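Local coordinates for protein prolyl-tRNA synthetase (Giardia lamblia ATCC 50803, PDB 3IAL) that probably joins L-proline to its cognate tRNA at the expense of ATP, by way of the prolyl-adenylate intermediate bound here, at residues Glu36-Arg41 and Thr159-Arg164. Sequence-based numbering, arbitrary orientation. Where two conformers were deposited one is given.
Sequences ELVDRR and TKPLIR. With PR8 (5'-O-[(R)-hydroxy{[(2S)-pyrrolidin-2-ylcarbonyl]oxy}phosphoryl]adenosine), chain H.
Pro161 presents its ring to two side chains of 36-41. In the Arg40 conformer described, one of two, its CD lies over one face of the guanidinium, offset toward the rim and 3.4 Å from NE, while CG touches the arginine's CG and CD, both at 3.6 Å. CB meets Val38 CG2 at 3.8 Å. A compact, rigid ring suits this place: CD and CG lie against the arginine while CB takes a methyl of the beta-branched Val38. Arginine suits its own, with aliphatic carbons for the ring and a planar end; its bend at chi3 (78°) brings the guanidinium across the proline, with NH2 3.0 Å from Thr159 O. Val38 CG1 reaches Leu162 CD2 more loosely, at 4.3 Å.

Asp39 turns away from the loop. Its two oxygens suit Arg41, which grips them side-on through NE and NH2; OD1 also accepts Arg41 N, closing an Asx turn, and OD2 binds Trp134 of the second subunit. Within 159-164, Lys160 O accepts from Ile163 N and Arg164 N, fitting a classic beta bulge, and the Lys160 ammonium pairs with Asp29 of helix 24-34.

The loop then carries Leu162, Ile163 and Arg164 to the adenine of the prolyl-adenylate, where Ile163 O lies 3.3 Å from N1. Strand 38-39, at the subunit interface, thus meets the adenine pocket of the class II core through a fit that depends more on shape than on directed bonds, its Arg40 half probably mobile.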
loop_
_atom_site.group_PDB
_atom_site.type_symbol
_atom_site.label_atom_id
_atom_site.label_comp_id
_atom_site.label_asym_id
_atom_site.label_seq_id
_atom_site.Cartn_x
_atom_site.Cartn_y
_atom_site.Cartn_z
ATOM N N GLU B 36 -1.479 -4.062 21.409
ATOM C CA GLU B 36 -0.823 -4.875 20.383
ATOM C C GLU B 36 -0.677 -4.123 19.054
ATOM O O GLU B 36 -1.031 -4.618 17.989
ATOM C CB GLU B 36 -1.535 -6.229 20.239
ATOM C CG GLU B 36 -1.651 -6.939 21.601
ATOM C CD GLU B 36 -1.976 -8.412 21.514
ATOM O OE1 GLU B 36 -2.747 -8.808 20.626
ATOM O OE2 GLU B 36 -1.473 -9.176 22.366
ATOM N N LEU B 37 -0.147 -2.909 19.147
ATOM C CA LEU B 37 0.006 -2.035 17.986
ATOM C C LEU B 37 1.315 -2.340 17.257
ATOM O O LEU B 37 1.348 -2.436 16.036
ATOM C CB LEU B 37 0.006 -0.571 18.427
ATOM C CG LEU B 37 -1.268 -0.065 19.103
ATOM C CD1 LEU B 37 -1.194 1.452 19.323
ATOM C CD2 LEU B 37 -2.492 -0.441 18.283
ATOM N N VAL B 38 2.382 -2.465 18.036
ATOM C CA VAL B 38 3.713 -2.743 17.532
ATOM C C VAL B 38 4.381 -3.787 18.417
ATOM O O VAL B 38 3.916 -4.081 19.522
ATOM C CB VAL B 38 4.597 -1.481 17.537
ATOM C CG1 VAL B 38 4.005 -0.401 16.638
ATOM C CG2 VAL B 38 4.777 -0.967 18.955
ATOM N N ASP B 39 5.465 -4.359 17.914
ATOM C CA ASP B 39 6.311 -5.200 18.731
ATOM C C ASP B 39 7.771 -4.764 18.588
ATOM O O ASP B 39 8.365 -4.899 17.518
ATOM C CB ASP B 39 6.127 -6.670 18.369
ATOM C CG ASP B 39 6.561 -7.584 19.487
ATOM O OD1 ASP B 39 7.566 -7.242 20.148
ATOM O OD2 ASP B 39 5.901 -8.618 19.716
ATOM N N ARG B 40 8.323 -4.255 19.693
ATOM C CA ARG B 40 9.693 -3.730 19.758
ATOM C C ARG B 40 10.740 -4.826 19.937
ATOM O O ARG B 40 11.936 -4.555 19.875
ATOM C CB ARG B 40 9.849 -2.754 20.937
ATOM C CG ARG B 40 8.872 -1.595 20.957
ATOM C CD ARG B 40 9.028 -0.759 22.223
ATOM N NE ARG B 40 10.187 0.137 22.178
ATOM C CZ ARG B 40 10.487 1.035 23.117
ATOM N NH1 ARG B 40 9.727 1.169 24.199
ATOM N NH2 ARG B 40 11.556 1.809 22.976
ATOM N N ARG B 41 10.291 -6.062 20.175
ATOM C CA ARG B 41 11.196 -7.181 20.466
ATOM C C ARG B 41 11.887 -7.785 19.231
ATOM O O ARG B 41 12.587 -8.791 19.339
ATOM C CB ARG B 41 10.444 -8.282 21.227
ATOM C CG ARG B 41 9.910 -7.844 22.587
ATOM C CD ARG B 41 9.044 -8.925 23.222
ATOM N NE ARG B 41 7.809 -9.144 22.470
ATOM C CZ ARG B 41 6.882 -10.048 22.783
ATOM N NH1 ARG B 41 7.033 -10.835 23.844
ATOM N NH2 ARG B 41 5.792 -10.163 22.031
ATOM N N THR B 159 15.338 4.965 20.524
ATOM C CA THR B 159 14.223 4.673 19.640
ATOM C C THR B 159 12.907 4.556 20.427
ATOM O O THR B 159 12.880 4.057 21.549
ATOM C CB THR B 159 14.465 3.386 18.811
ATOM O OG1 THR B 159 14.476 2.242 19.666
ATOM C CG2 THR B 159 15.793 3.456 18.058
ATOM N N LYS B 160 11.831 5.042 19.818
ATOM C CA LYS B 160 10.491 4.966 20.379
ATOM C C LYS B 160 9.573 4.646 19.204
ATOM O O LYS B 160 9.624 5.342 18.185
ATOM C CB LYS B 160 10.116 6.311 21.032
ATOM C CG LYS B 160 8.808 6.321 21.863
ATOM C CD LYS B 160 8.807 7.500 22.867
ATOM C CE LYS B 160 7.546 7.559 23.764
ATOM N NZ LYS B 160 7.540 6.608 24.952
ATOM N N PRO B 161 8.745 3.590 19.316
ATOM C CA PRO B 161 7.843 3.221 18.219
ATOM C C PRO B 161 7.072 4.404 17.642
ATOM O O PRO B 161 6.578 5.243 18.397
ATOM C CB PRO B 161 6.878 2.233 18.880
ATOM C CG PRO B 161 7.684 1.599 19.921
ATOM C CD PRO B 161 8.614 2.662 20.445
ATOM N N LEU B 162 6.997 4.462 16.309
ATOM C CA LEU B 162 6.248 5.485 15.572
ATOM C C LEU B 162 6.919 6.865 15.556
ATOM O O LEU B 162 6.803 7.586 14.574
ATOM C CB LEU B 162 4.807 5.624 16.086
ATOM C CG LEU B 162 3.995 4.348 16.290
ATOM C CD1 LEU B 162 2.603 4.688 16.749
ATOM C CD2 LEU B 162 3.935 3.534 15.004
ATOM N N ILE B 163 7.610 7.221 16.631
ATOM C CA ILE B 163 8.111 8.581 16.843
ATOM C C ILE B 163 9.573 8.722 16.406
ATOM O O ILE B 163 9.920 9.680 15.736
ATOM C CB ILE B 163 7.928 8.993 18.338
ATOM C CG1 ILE B 163 6.450 9.269 18.623
ATOM C CG2 ILE B 163 8.773 10.203 18.702
ATOM C CD1 ILE B 163 6.113 9.316 20.088
ATOM N N ARG B 164 10.418 7.775 16.800
ATOM C CA ARG B 164 11.836 7.780 16.433
ATOM C C ARG B 164 12.291 6.352 16.181
ATOM O O ARG B 164 12.652 5.653 17.115
ATOM C CB ARG B 164 12.708 8.377 17.549
ATOM C CG ARG B 164 12.780 9.892 17.586
ATOM C CD ARG B 164 14.002 10.347 18.397
ATOM N NE ARG B 164 13.988 9.756 19.738
ATOM C CZ ARG B 164 13.531 10.350 20.839
ATOM N NH1 ARG B 164 13.061 11.596 20.806
ATOM N NH2 ARG B 164 13.554 9.692 21.996
HETATM C C PR8 H . 11.666 15.128 4.163
HETATM N N PR8 H . 12.082 14.283 1.937
HETATM O O PR8 H . 12.303 14.136 4.523
HETATM P P PR8 H . 11.285 15.715 6.548
HETATM N N1 PR8 H . 10.861 8.336 12.852
HETATM C C2 PR8 H . 9.610 8.560 12.464
HETATM N N3 PR8 H . 9.290 9.567 11.647
HETATM C C4 PR8 H . 10.220 10.400 11.183
HETATM C C5 PR8 H . 11.540 10.202 11.575
HETATM C C6 PR8 H . 11.851 9.143 12.424
HETATM N N6 PR8 H . 13.113 8.934 12.802
HETATM N N7 PR8 H . 12.273 11.143 10.993
HETATM C C8 PR8 H . 11.456 11.907 10.264
HETATM N N9 PR8 H . 10.196 11.464 10.380
HETATM C CA PR8 H . 11.410 15.366 2.675
HETATM C CB PR8 H . 9.921 15.229 2.404
HETATM C CD PR8 H . 11.113 13.724 1.001
HETATM C CG PR8 H . 9.783 13.844 1.757
HETATM C "C1'" PR8 H . 9.009 12.081 9.705
HETATM O O10 PR8 H . 11.165 16.091 4.982
HETATM O O1P PR8 H . 12.675 15.793 7.065
HETATM C "C2'" PR8 H . 8.672 13.485 10.262
HETATM O "O2'" PR8 H . 7.249 13.641 10.370
HETATM O O2P PR8 H . 10.342 16.774 7.302
HETATM C "C3'" PR8 H . 9.145 14.405 9.161
HETATM O "O3'" PR8 H . 8.439 15.646 9.212
HETATM C "C4'" PR8 H . 8.666 13.571 7.986
HETATM O "O4'" PR8 H . 9.275 12.295 8.282
HETATM C "C5'" PR8 H . 9.176 14.185 6.701
HETATM O "O5'" PR8 H . 10.586 14.277 6.729
#